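Local coordinates for protein oxidoreductase (Azotobacter vinelandii, PDB 7D5M) that binds NAD(+) and, as a homologue of inositol dehydrogenase in the GFO/IDH/MocA oxidoreductase family, probably oxidises a sugar or polyol substrate with it, at residues Tyr27-Ala32 against Asn335-Phe340; Lys272-Gly277 against Ser281-Asp286; Thr92-His97 against Thr188-Asp193; Glu76-Ala79 against Gly84-Ala87. All coordinates share one frame; numbering follows the deposited sequence.

Contact 1 (Tyr27-Ala32 against Asn335-Phe340); sequences YIHRSA and NLYYRF
H29 and A32 of helix 26-34 meet Y337 of helix 329-349. The first helix belongs to the NAD-binding Rossmann fold. The second lies in the C-terminal alpha/beta part of this GFO/IDH/MocA-type chain, so the contact ties late sequence back onto the nucleotide-binding half. H29 comes first along the segment and carries the polar part. Its CG stands anti to the carbonyl carbon and beside the backbone N (chi1 -80°), which brings the imidazole to the phenol end of Y337. H29 ND1 and Y337 OH lie 2.7 Å apart in a nearly straight hydrogen bond (172°); either atom could be the donor. The OH sits at the edge of the imidazole, near its plane. The two rings meet rim to rim, with centroids 5.8 Å apart and planes almost perpendicular. Both polar ends have second partners. H29 NE2 bonds OE2 of E114, which binds NADH, and Y337 OH also bonds S89 OG. The histidine is thus held at both ring nitrogens, which fixes its rotation. H29 O lies over one face of the Y337 ring, offset toward the rim. F340 CD2, on the helix of Y337, lies over the opposite face, also toward the rim. One turn after H29, A32 points at the second helix. This is where the backbones come nearest, with A32 CA 6.0 Å from Y337 CA. The methyl A32 CB rests 3.7 Å from Y337 CD2.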
# COMPACT_ATOMS: atom_id res chain seq x y z
N TYR A 27 23.32 -9.83 -18.97
CA TYR A 27 23.44 -8.35 -18.98
C TYR A 27 23.71 -7.81 -17.57
O TYR A 27 24.59 -6.94 -17.41
CB TYR A 27 22.21 -7.68 -19.59
CG TYR A 27 22.35 -6.18 -19.52
CD1 TYR A 27 23.33 -5.54 -20.27
CD2 TYR A 27 21.62 -5.43 -18.62
CE1 TYR A 27 23.53 -4.18 -20.18
CE2 TYR A 27 21.80 -4.06 -18.53
CZ TYR A 27 22.76 -3.43 -19.31
OH TYR A 27 22.95 -2.09 -19.21
N ILE A 28 22.97 -8.25 -16.56
CA ILE A 28 23.14 -7.67 -15.20
C ILE A 28 24.55 -7.99 -14.68
O ILE A 28 25.14 -7.12 -14.01
CB ILE A 28 22.02 -8.08 -14.22
CG1 ILE A 28 22.16 -7.28 -12.92
CG2 ILE A 28 21.98 -9.58 -13.96
CD1 ILE A 28 20.90 -7.24 -12.09
N HIS A 29 25.13 -9.14 -15.02
CA HIS A 29 26.55 -9.42 -14.69
C HIS A 29 27.44 -8.29 -15.22
O HIS A 29 28.26 -7.76 -14.45
CB HIS A 29 27.01 -10.76 -15.24
CG HIS A 29 26.59 -11.91 -14.39
ND1 HIS A 29 27.37 -12.37 -13.34
CD2 HIS A 29 25.48 -12.68 -14.39
CE1 HIS A 29 26.77 -13.38 -12.76
NE2 HIS A 29 25.60 -13.59 -13.39
N ARG A 30 27.31 -7.98 -16.51
CA ARG A 30 28.17 -6.96 -17.17
C ARG A 30 27.85 -5.57 -16.62
O ARG A 30 28.78 -4.80 -16.39
CB ARG A 30 28.01 -7.02 -18.68
CG ARG A 30 28.57 -8.29 -19.30
CD ARG A 30 28.51 -8.26 -20.82
NE ARG A 30 27.15 -8.22 -21.34
CZ ARG A 30 26.37 -9.28 -21.55
NH1 ARG A 30 26.81 -10.49 -21.26
NH2 ARG A 30 25.15 -9.12 -22.03
N SER A 31 26.57 -5.25 -16.48
CA SER A 31 26.15 -3.92 -15.97
C SER A 31 26.85 -3.66 -14.63
O SER A 31 27.43 -2.57 -14.45
CB SER A 31 24.65 -3.83 -15.88
OG SER A 31 24.25 -2.48 -15.70
N ALA A 32 26.83 -4.64 -13.73
CA ALA A 32 27.38 -4.52 -12.36
C ALA A 32 28.92 -4.57 -12.39
O ALA A 32 29.55 -3.80 -11.65
CB ALA A 32 26.82 -5.63 -11.49
N ASN A 335 26.91 -3.41 -6.02
CA ASN A 335 27.44 -3.42 -4.63
C ASN A 335 28.17 -4.75 -4.37
O ASN A 335 29.21 -4.71 -3.70
CB ASN A 335 26.33 -3.14 -3.62
CG ASN A 335 25.80 -1.73 -3.79
OD1 ASN A 335 26.52 -0.87 -4.28
ND2 ASN A 335 24.56 -1.51 -3.37
N LEU A 336 27.69 -5.87 -4.89
CA LEU A 336 28.43 -7.15 -4.75
C LEU A 336 29.68 -7.11 -5.63
O LEU A 336 30.75 -7.51 -5.14
CB LEU A 336 27.56 -8.34 -5.18
CG LEU A 336 26.32 -8.62 -4.33
CD1 LEU A 336 25.88 -10.05 -4.57
CD2 LEU A 336 26.53 -8.34 -2.85
N TYR A 337 29.55 -6.69 -6.88
CA TYR A 337 30.64 -6.83 -7.88
C TYR A 337 31.83 -5.94 -7.48
O TYR A 337 32.97 -6.39 -7.68
CB TYR A 337 30.14 -6.59 -9.31
CG TYR A 337 29.99 -7.86 -10.12
CD1 TYR A 337 31.08 -8.43 -10.74
CD2 TYR A 337 28.77 -8.51 -10.26
CE1 TYR A 337 30.98 -9.59 -11.49
CE2 TYR A 337 28.65 -9.67 -11.01
CZ TYR A 337 29.76 -10.22 -11.62
OH TYR A 337 29.68 -11.36 -12.38
N TYR A 338 31.63 -4.75 -6.91
CA TYR A 338 32.81 -3.93 -6.52
C TYR A 338 33.50 -4.63 -5.35
O TYR A 338 34.73 -4.57 -5.28
CB TYR A 338 32.51 -2.45 -6.26
CG TYR A 338 32.09 -2.12 -4.85
CD1 TYR A 338 33.00 -2.15 -3.80
CD2 TYR A 338 30.79 -1.74 -4.56
CE1 TYR A 338 32.62 -1.87 -2.50
CE2 TYR A 338 30.40 -1.44 -3.27
CZ TYR A 338 31.32 -1.50 -2.23
OH TYR A 338 30.94 -1.20 -0.95
N ARG A 339 32.74 -5.29 -4.47
CA ARG A 339 33.33 -6.04 -3.33
C ARG A 339 34.11 -7.24 -3.87
O ARG A 339 35.21 -7.54 -3.36
CB ARG A 339 32.26 -6.45 -2.32
CG ARG A 339 31.69 -5.28 -1.54
CD ARG A 339 30.61 -5.80 -0.61
NE ARG A 339 30.18 -4.83 0.40
CZ ARG A 339 29.40 -3.79 0.17
NH1 ARG A 339 28.99 -3.53 -1.06
NH2 ARG A 339 29.05 -2.99 1.17
N PHE A 340 33.55 -7.94 -4.86
CA PHE A 340 34.26 -9.05 -5.54
C PHE A 340 35.61 -8.54 -6.05
O PHE A 340 36.64 -9.20 -5.79
CB PHE A 340 33.46 -9.67 -6.68
CG PHE A 340 32.15 -10.33 -6.30
CD1 PHE A 340 31.96 -10.87 -5.05
CD2 PHE A 340 31.13 -10.43 -7.23
CE1 PHE A 340 30.77 -11.49 -4.71
CE2 PHE A 340 29.93 -11.05 -6.89
CZ PHE A 340 29.76 -11.58 -5.63

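Contact 2 (Lys272-Gly277 against Ser281-Asp286); sequences KIRVIG and SLEWWD
R274 and E283 are a non-hydrogen-bonded pair on adjacent antiparallel strands, and their side chains cross with the guanidinium and carboxylate planes 83° apart. R274 has CG anti to the backbone N (chi1 -178°) and runs extended to NE, which carries the guanidinium over S281 to the carboxylate of E283. R274 NH1 donates to E283 OE1 at 2.9 Å in a salt bridge, which meets the oxygen nearly along its C-O bond. S281 CB lies under one face of the guanidinium, 3.4 Å from R274 NH2. NH2 also pairs with E295, and NE bonds N264 of the third subunit. An alanine at R274 would remove this hub, and is likely to leave E283 and E295 without their charged mate and N264 of that subunit without a donor. S281 OG bonds A265 O of the third subunit.

K272 and W285 lie side by side, pointing the same way. K272 CE sits 3.5 Å above the centroid of the five-membered ring of W285 in a CH-pi contact, and K272 NZ adds a cation-pi interaction over the same face. W285 NE1 hydrogen-bonds E287 OE2.

I273, V275, L282 and W284 share the other face. V275 CG2 meets L282 CD1 at 3.9 Å, while I273 CG2 approaches W284 CB. The backbone bonds pair I273 with W284 and V275 with L282; I273 N reaches W284 O at 2.9 Å. The result is a beta hairpin in the large mixed sheet of the C-terminal alpha/beta domain, with helices 148-158 and 202-217 packed on the I273-V275-L282-W284 face, and the third subunit against the R274, I276 and S281 end of the other.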
# COMPACT_ATOMS: atom_id res chain seq x y z
N LYS A 272 10.05 -12.13 -0.10
CA LYS A 272 9.89 -11.39 1.16
C LYS A 272 10.61 -12.15 2.27
O LYS A 272 10.67 -13.39 2.23
CB LYS A 272 8.40 -11.19 1.48
CG LYS A 272 7.58 -10.54 0.37
CD LYS A 272 6.07 -10.50 0.59
CE LYS A 272 5.42 -9.40 -0.22
NZ LYS A 272 3.94 -9.53 -0.32
N ILE A 273 11.14 -11.41 3.23
CA ILE A 273 11.69 -12.02 4.47
C ILE A 273 11.16 -11.20 5.65
O ILE A 273 11.26 -9.97 5.63
CB ILE A 273 13.22 -12.12 4.45
CG1 ILE A 273 13.73 -12.69 5.78
CG2 ILE A 273 13.89 -10.80 4.11
CD1 ILE A 273 15.12 -13.25 5.71
N ARG A 274 10.55 -11.88 6.60
CA ARG A 274 10.08 -11.25 7.85
C ARG A 274 10.82 -11.94 8.99
O ARG A 274 10.74 -13.17 9.10
CB ARG A 274 8.56 -11.38 8.02
CG ARG A 274 8.02 -10.69 9.26
CD ARG A 274 6.51 -10.80 9.38
NE ARG A 274 5.99 -10.08 10.53
CZ ARG A 274 5.73 -8.78 10.57
NH1 ARG A 274 5.92 -8.00 9.52
NH2 ARG A 274 5.27 -8.25 11.69
N VAL A 275 11.56 -11.17 9.77
CA VAL A 275 12.24 -11.69 10.98
C VAL A 275 11.43 -11.20 12.17
O VAL A 275 11.25 -9.98 12.30
CB VAL A 275 13.71 -11.23 11.05
CG1 VAL A 275 14.38 -11.80 12.29
CG2 VAL A 275 14.46 -11.60 9.79
N ILE A 276 10.96 -12.13 13.00
CA ILE A 276 10.04 -11.83 14.12
C ILE A 276 10.77 -12.12 15.43
O ILE A 276 11.16 -13.28 15.66
CB ILE A 276 8.74 -12.65 13.99
CG1 ILE A 276 8.11 -12.44 12.62
CG2 ILE A 276 7.80 -12.29 15.14
CD1 ILE A 276 7.09 -13.46 12.23
N GLY A 277 10.94 -11.09 16.24
CA GLY A 277 11.56 -11.17 17.58
C GLY A 277 10.52 -10.99 18.67
O GLY A 277 9.35 -10.66 18.38
N SER A 281 9.35 -6.92 14.81
CA SER A 281 9.61 -7.60 13.53
C SER A 281 10.21 -6.62 12.53
O SER A 281 9.99 -5.41 12.65
CB SER A 281 8.37 -8.23 12.97
OG SER A 281 7.84 -9.20 13.86
N LEU A 282 10.98 -7.13 11.57
CA LEU A 282 11.29 -6.35 10.36
C LEU A 282 10.87 -7.18 9.15
O LEU A 282 10.80 -8.42 9.25
CB LEU A 282 12.76 -5.92 10.32
CG LEU A 282 13.83 -7.00 10.45
CD1 LEU A 282 14.03 -7.74 9.14
CD2 LEU A 282 15.14 -6.37 10.90
N GLU A 283 10.57 -6.52 8.04
CA GLU A 283 10.13 -7.23 6.82
C GLU A 283 10.59 -6.46 5.59
O GLU A 283 10.42 -5.24 5.53
CB GLU A 283 8.63 -7.45 6.81
CG GLU A 283 8.17 -8.28 5.62
CD GLU A 283 6.71 -8.70 5.65
OE1 GLU A 283 6.14 -8.76 6.75
OE2 GLU A 283 6.15 -8.97 4.56
N TRP A 284 11.14 -7.19 4.63
CA TRP A 284 11.71 -6.64 3.38
C TRP A 284 11.11 -7.41 2.20
O TRP A 284 10.95 -8.63 2.32
CB TRP A 284 13.23 -6.74 3.41
CG TRP A 284 13.92 -6.11 2.24
CD1 TRP A 284 14.25 -4.80 2.09
CD2 TRP A 284 14.40 -6.78 1.06
NE1 TRP A 284 14.88 -4.60 0.89
CE2 TRP A 284 15.00 -5.80 0.24
CE3 TRP A 284 14.35 -8.10 0.58
CZ2 TRP A 284 15.56 -6.09 -1.00
CZ3 TRP A 284 14.92 -8.40 -0.64
CH2 TRP A 284 15.52 -7.41 -1.42
N TRP A 285 10.83 -6.69 1.12
CA TRP A 285 10.16 -7.20 -0.10
C TRP A 285 10.99 -6.73 -1.30
O TRP A 285 11.21 -5.52 -1.43
CB TRP A 285 8.73 -6.66 -0.11
CG TRP A 285 7.93 -6.98 -1.32
CD1 TRP A 285 8.14 -7.98 -2.23
CD2 TRP A 285 6.72 -6.32 -1.73
NE1 TRP A 285 7.15 -7.97 -3.18
CE2 TRP A 285 6.26 -6.97 -2.90
CE3 TRP A 285 5.98 -5.26 -1.21
CZ2 TRP A 285 5.11 -6.56 -3.57
CZ3 TRP A 285 4.84 -4.86 -1.87
CH2 TRP A 285 4.42 -5.50 -3.03
N ASP A 286 11.46 -7.66 -2.13
CA ASP A 286 12.47 -7.36 -3.18
C ASP A 286 11.90 -6.37 -4.21
O ASP A 286 12.71 -5.65 -4.82
CB ASP A 286 13.00 -8.64 -3.83
CG ASP A 286 12.04 -9.40 -4.73
OD1 ASP A 286 10.81 -9.29 -4.54
OD2 ASP A 286 12.54 -10.15 -5.60

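Contact 3 (Thr92-His97 against Thr188-Asp193); sequences TPNGTH and TKWRVD. With NAD (nicotinamide-adenine-dinucleotide), chain B.
The NAD pocket is walled here by P93 and N94, from the loop after strand 87-91 of the Rossmann fold, and by W190 of helix 186-191, from the C-terminal alpha/beta part. No hydrogen bond joins the two segments directly; packing and the shared cofactor do. P93 CB sits over the six-membered ring of W190 in a CH-pi contact, 3.8 Å from the centroid and 11° off the ring normal. R191 CG covers the opposite face, so the indole is sandwiched. N94 comes at the rim instead. Its amide stands nearly perpendicular to the indole, with N94 OD1 3.4 Å from W190 CH2.

W190 CG lies between the backbone N and the carbonyl carbon (chi1 71°), which swings the ring off its helix toward P93 and turns W190 NE1 to the pyrophosphate. W190 NE1 donates to NAD O1A at 2.9 Å. A leucine at W190 would lack the indole N-H and the broad ring, and would probably leave NAD O1A without this donor and open a gap beside P93. N94 OD1 accepts from NAD O3D, although the place of that hydroxyl is less sure. H97 NE2 bonds T92 O, from above its carbonyl plane, and H97 ND1 bonds P116 O. The histidine is therefore held from two sides beside the nicotinamide ribose. P93 CD touches the other end of the cofactor, 3.4 Å from NAD C8A of the adenine. D205 forms a salt bridge with R191 NE and so positions the guanidinium. Its two remaining nitrogens grip one phosphate oxygen, R191 NH1 at 3.1 Å and R191 NH2 at 3.0 Å from NAD O1N.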
# COMPACT_ATOMS: atom_id res chain seq x y z
N THR A 92 26.42 -19.82 -17.20
CA THR A 92 25.91 -20.94 -18.01
C THR A 92 24.75 -21.57 -17.26
O THR A 92 24.47 -21.23 -16.12
CB THR A 92 27.02 -21.95 -18.31
OG1 THR A 92 27.57 -22.34 -17.05
CG2 THR A 92 28.10 -21.39 -19.22
N PRO A 93 24.01 -22.50 -17.88
CA PRO A 93 23.05 -23.31 -17.12
C PRO A 93 23.73 -24.12 -16.00
O PRO A 93 24.91 -24.39 -16.08
CB PRO A 93 22.40 -24.19 -18.18
CG PRO A 93 22.61 -23.43 -19.48
CD PRO A 93 23.97 -22.78 -19.32
N ASN A 94 22.94 -24.50 -15.00
CA ASN A 94 23.39 -25.02 -13.68
C ASN A 94 24.33 -26.22 -13.86
O ASN A 94 25.30 -26.29 -13.10
CB ASN A 94 22.21 -25.45 -12.82
CG ASN A 94 21.30 -24.30 -12.47
OD1 ASN A 94 21.65 -23.14 -12.68
ND2 ASN A 94 20.12 -24.62 -11.94
N GLY A 95 24.04 -27.09 -14.84
CA GLY A 95 24.74 -28.37 -15.05
C GLY A 95 26.23 -28.22 -15.31
O GLY A 95 26.97 -29.20 -15.11
N THR A 96 26.68 -27.04 -15.77
CA THR A 96 28.09 -26.82 -16.17
C THR A 96 28.85 -25.98 -15.13
O THR A 96 30.06 -25.79 -15.32
CB THR A 96 28.16 -26.18 -17.57
OG1 THR A 96 27.40 -24.97 -17.53
CG2 THR A 96 27.65 -27.10 -18.66
N HIS A 97 28.20 -25.51 -14.06
CA HIS A 97 28.84 -24.61 -13.06
C HIS A 97 30.05 -25.30 -12.42
O HIS A 97 31.10 -24.67 -12.29
CB HIS A 97 27.86 -24.18 -11.97
CG HIS A 97 26.81 -23.25 -12.44
ND1 HIS A 97 25.90 -22.69 -11.57
CD2 HIS A 97 26.51 -22.77 -13.67
CE1 HIS A 97 25.07 -21.92 -12.25
NE2 HIS A 97 25.43 -21.94 -13.53
N THR A 188 13.29 -21.52 -19.08
CA THR A 188 12.42 -22.35 -18.21
C THR A 188 12.63 -23.83 -18.55
O THR A 188 12.63 -24.65 -17.60
CB THR A 188 10.93 -22.01 -18.35
OG1 THR A 188 10.82 -20.58 -18.29
CG2 THR A 188 10.08 -22.68 -17.29
N LYS A 189 12.79 -24.15 -19.85
CA LYS A 189 12.88 -25.54 -20.34
C LYS A 189 14.02 -26.27 -19.63
O LYS A 189 13.76 -27.38 -19.13
CB LYS A 189 13.08 -25.63 -21.86
CG LYS A 189 12.84 -27.03 -22.42
CD LYS A 189 12.96 -27.14 -23.92
CE LYS A 189 13.20 -28.56 -24.38
NZ LYS A 189 13.37 -28.65 -25.85
N TRP A 190 15.23 -25.69 -19.58
CA TRP A 190 16.41 -26.38 -18.99
C TRP A 190 16.24 -26.48 -17.46
O TRP A 190 16.72 -27.48 -16.89
CB TRP A 190 17.76 -25.78 -19.44
CG TRP A 190 18.16 -24.43 -18.92
CD1 TRP A 190 18.23 -23.27 -19.64
CD2 TRP A 190 18.64 -24.11 -17.61
NE1 TRP A 190 18.69 -22.25 -18.86
CE2 TRP A 190 18.95 -22.73 -17.60
CE3 TRP A 190 18.84 -24.85 -16.43
CZ2 TRP A 190 19.43 -22.08 -16.47
CZ3 TRP A 190 19.31 -24.20 -15.31
CH2 TRP A 190 19.61 -22.84 -15.33
N ARG A 191 15.53 -25.53 -16.84
CA ARG A 191 15.33 -25.50 -15.36
C ARG A 191 14.43 -26.65 -14.89
O ARG A 191 14.48 -26.96 -13.67
CB ARG A 191 14.72 -24.16 -14.92
CG ARG A 191 15.74 -23.04 -14.74
CD ARG A 191 15.04 -21.73 -14.45
NE ARG A 191 15.93 -20.64 -14.05
CZ ARG A 191 16.62 -19.87 -14.88
NH1 ARG A 191 16.58 -20.08 -16.19
NH2 ARG A 191 17.37 -18.89 -14.40
N VAL A 192 13.61 -27.25 -15.76
CA VAL A 192 12.73 -28.39 -15.36
C VAL A 192 13.29 -29.71 -15.92
O VAL A 192 12.54 -30.71 -15.93
CB VAL A 192 11.26 -28.15 -15.76
CG1 VAL A 192 10.72 -26.85 -15.17
CG2 VAL A 192 11.05 -28.20 -17.27
N ASP A 193 14.57 -29.73 -16.31
CA ASP A 193 15.29 -30.96 -16.75
C ASP A 193 16.33 -31.33 -15.69
O ASP A 193 17.31 -30.62 -15.48
CB ASP A 193 15.90 -30.73 -18.14
CG ASP A 193 16.50 -31.97 -18.78
OD1 ASP A 193 16.81 -32.93 -18.04
OD2 ASP A 193 16.66 -31.97 -20.02
PA NAD B . 19.75 -18.79 -20.11
O1A NAD B . 19.39 -20.13 -20.67
O2A NAD B . 18.84 -17.62 -20.29
O5B NAD B . 21.22 -18.40 -20.64
C5B NAD B . 22.27 -19.39 -20.84
C4B NAD B . 23.38 -18.73 -21.62
O4B NAD B . 24.60 -19.52 -21.53
C3B NAD B . 23.12 -18.58 -23.12
O3B NAD B . 23.74 -17.39 -23.60
C2B NAD B . 23.77 -19.84 -23.69
O2B NAD B . 24.11 -19.77 -25.06
C1B NAD B . 25.03 -19.88 -22.83
N9A NAD B . 25.68 -21.17 -22.74
C8A NAD B . 25.06 -22.37 -22.48
N7A NAD B . 25.90 -23.37 -22.38
C5A NAD B . 27.15 -22.79 -22.56
C6A NAD B . 28.45 -23.34 -22.54
N6A NAD B . 28.72 -24.62 -22.31
N1A NAD B . 29.48 -22.48 -22.74
C2A NAD B . 29.21 -21.19 -22.97
N3A NAD B . 28.03 -20.56 -22.99
C4A NAD B . 27.03 -21.44 -22.78
O3 NAD B . 20.01 -18.93 -18.52
PN NAD B . 19.89 -17.81 -17.36
O1N NAD B . 18.46 -17.69 -16.92
O2N NAD B . 20.60 -16.57 -17.81
O5D NAD B . 20.69 -18.49 -16.16
C5D NAD B . 22.08 -18.83 -16.27
C4D NAD B . 22.56 -19.09 -14.87
O4D NAD B . 22.30 -17.91 -14.06
C3D NAD B . 21.85 -20.24 -14.16
O3D NAD B . 22.77 -20.92 -13.31
C2D NAD B . 20.75 -19.53 -13.35
O2D NAD B . 20.34 -20.26 -12.21
C1D NAD B . 21.49 -18.26 -12.95
N1N NAD B . 20.60 -17.10 -12.64
C2N NAD B . 20.77 -16.42 -11.45
C3N NAD B . 19.93 -15.36 -11.11
C7N NAD B . 20.28 -14.56 -9.87
O7N NAD B . 21.41 -14.70 -9.38
N7N NAD B . 19.36 -13.73 -9.39
C4N NAD B . 18.82 -15.08 -11.92
C5N NAD B . 18.65 -15.79 -13.11
C6N NAD B . 19.63 -16.68 -13.51

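Contact 4 (Glu76-Ala79 against Gly84-Ala87); sequences EQEA and GIQA
E78 and I85 meet because the glutamate chain folds back. E78 CG is anti to the carbonyl carbon (chi1 -75°), and the chain bends at chi2 (-71°). The carboxylate therefore curls across to the loop that follows its own helix. In I85, CG1 takes the place between the backbone N and the carbonyl carbon, which lays it against the glutamate chain.

E78 OE1 accepts from I85 N at 3.0 Å, using the lone pair that faces away from the other carboxylate oxygen. The bond is bent, with 139° at the hydrogen. The same oxygen lies 3.3 Å from G84 CA and 3.5 Å from I85 CG2, so it rests against the G84-I85 backbone, late in the loop. The two side chains cross at about a right angle. The apolar stem of the glutamate is used too, with E78 CB 3.8 Å from I85 CG1. The backbones also come close at this point: G84 CA is 3.4 Å from E78 O in a CA-H...O contact, and a side chain on G84 would run into that carbonyl.

The buried carboxylate has further partners. R66 makes a salt bridge to OE1, and the hydroxyl of Y68 bonds OE2. With both oxygens engaged the group can hardly turn, and R66 would be expected to favour its charged form. I85 reaches on to V42 and A43 of strand 39-45 and to A15 of strand 12-16. This is a helix-to-strand connection of a Rossmann fold: a glutamate late in helix 71-78 holds the loop that leads into strand 87-91.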
# COMPACT_ATOMS: atom_id res chain seq x y z
N GLU A 76 43.03 -21.56 -21.42
CA GLU A 76 44.36 -21.97 -21.96
C GLU A 76 44.96 -20.82 -22.78
O GLU A 76 46.15 -20.52 -22.56
CB GLU A 76 44.25 -23.25 -22.80
CG GLU A 76 45.55 -23.63 -23.51
CD GLU A 76 45.51 -24.90 -24.34
OE1 GLU A 76 44.41 -25.29 -24.80
OE2 GLU A 76 46.60 -25.52 -24.52
N GLN A 77 44.18 -20.21 -23.68
CA GLN A 77 44.67 -19.14 -24.59
C GLN A 77 44.97 -17.88 -23.78
O GLN A 77 46.00 -17.23 -24.04
CB GLN A 77 43.66 -18.86 -25.71
CG GLN A 77 43.57 -19.96 -26.75
CD GLN A 77 44.91 -20.24 -27.38
OE1 GLN A 77 45.59 -19.33 -27.86
NE2 GLN A 77 45.32 -21.50 -27.37
N GLU A 78 44.11 -17.53 -22.82
CA GLU A 78 44.30 -16.29 -22.02
C GLU A 78 45.57 -16.42 -21.17
O GLU A 78 46.27 -15.41 -21.00
CB GLU A 78 43.04 -15.99 -21.20
CG GLU A 78 41.93 -15.43 -22.07
CD GLU A 78 42.18 -14.01 -22.56
OE1 GLU A 78 42.49 -13.14 -21.69
OE2 GLU A 78 42.07 -13.77 -23.79
N ALA A 79 45.88 -17.62 -20.66
CA ALA A 79 47.07 -17.93 -19.82
C ALA A 79 48.36 -17.56 -20.58
O ALA A 79 49.38 -17.32 -19.92
CB ALA A 79 47.06 -19.39 -19.43
N GLY A 84 46.22 -11.37 -20.08
CA GLY A 84 45.19 -12.42 -19.94
C GLY A 84 44.25 -12.14 -18.78
O GLY A 84 44.63 -11.41 -17.85
N ILE A 85 43.05 -12.73 -18.81
CA ILE A 85 42.04 -12.55 -17.74
C ILE A 85 42.62 -12.97 -16.39
O ILE A 85 43.49 -13.86 -16.33
CB ILE A 85 40.74 -13.30 -18.06
CG1 ILE A 85 40.97 -14.80 -18.25
CG2 ILE A 85 40.07 -12.65 -19.26
CD1 ILE A 85 39.69 -15.63 -18.32
N GLN A 86 42.11 -12.35 -15.33
CA GLN A 86 42.44 -12.67 -13.93
C GLN A 86 41.22 -13.29 -13.25
O GLN A 86 41.40 -13.90 -12.19
CB GLN A 86 42.84 -11.39 -13.21
CG GLN A 86 44.09 -10.76 -13.81
CD GLN A 86 44.26 -9.35 -13.31
OE1 GLN A 86 43.45 -8.47 -13.59
NE2 GLN A 86 45.32 -9.15 -12.54
N ALA A 87 40.03 -13.08 -13.83
CA ALA A 87 38.76 -13.53 -13.24
C ALA A 87 37.74 -13.83 -14.33
O ALA A 87 37.85 -13.31 -15.47
CB ALA A 87 38.27 -12.49 -12.26

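Overall arrangement
All four contacts are largely buried, but they differ in depth. Contact 1 lies nearest the centre of the chain, about 11 Å from it, and contact 4 farthest, about 25 Å. Contacts 1 and 3 join the Rossmann half to the C-terminal half: contact 1 through two helices, contact 3 around the cofactor. Contacts 2 and 4 are local, each within one half. Contacts 3 and 4 sit at the two ends of strand 87-91: segment 84-87 leads into it and segment 92-97 follows it. The chemistry follows place. Contact 2 relies on strand pairing and charge, contact 1 on one shared polar bond, contact 4 on a carboxylate holding a backbone N-H, and contact 3 on ring packing beside NAD.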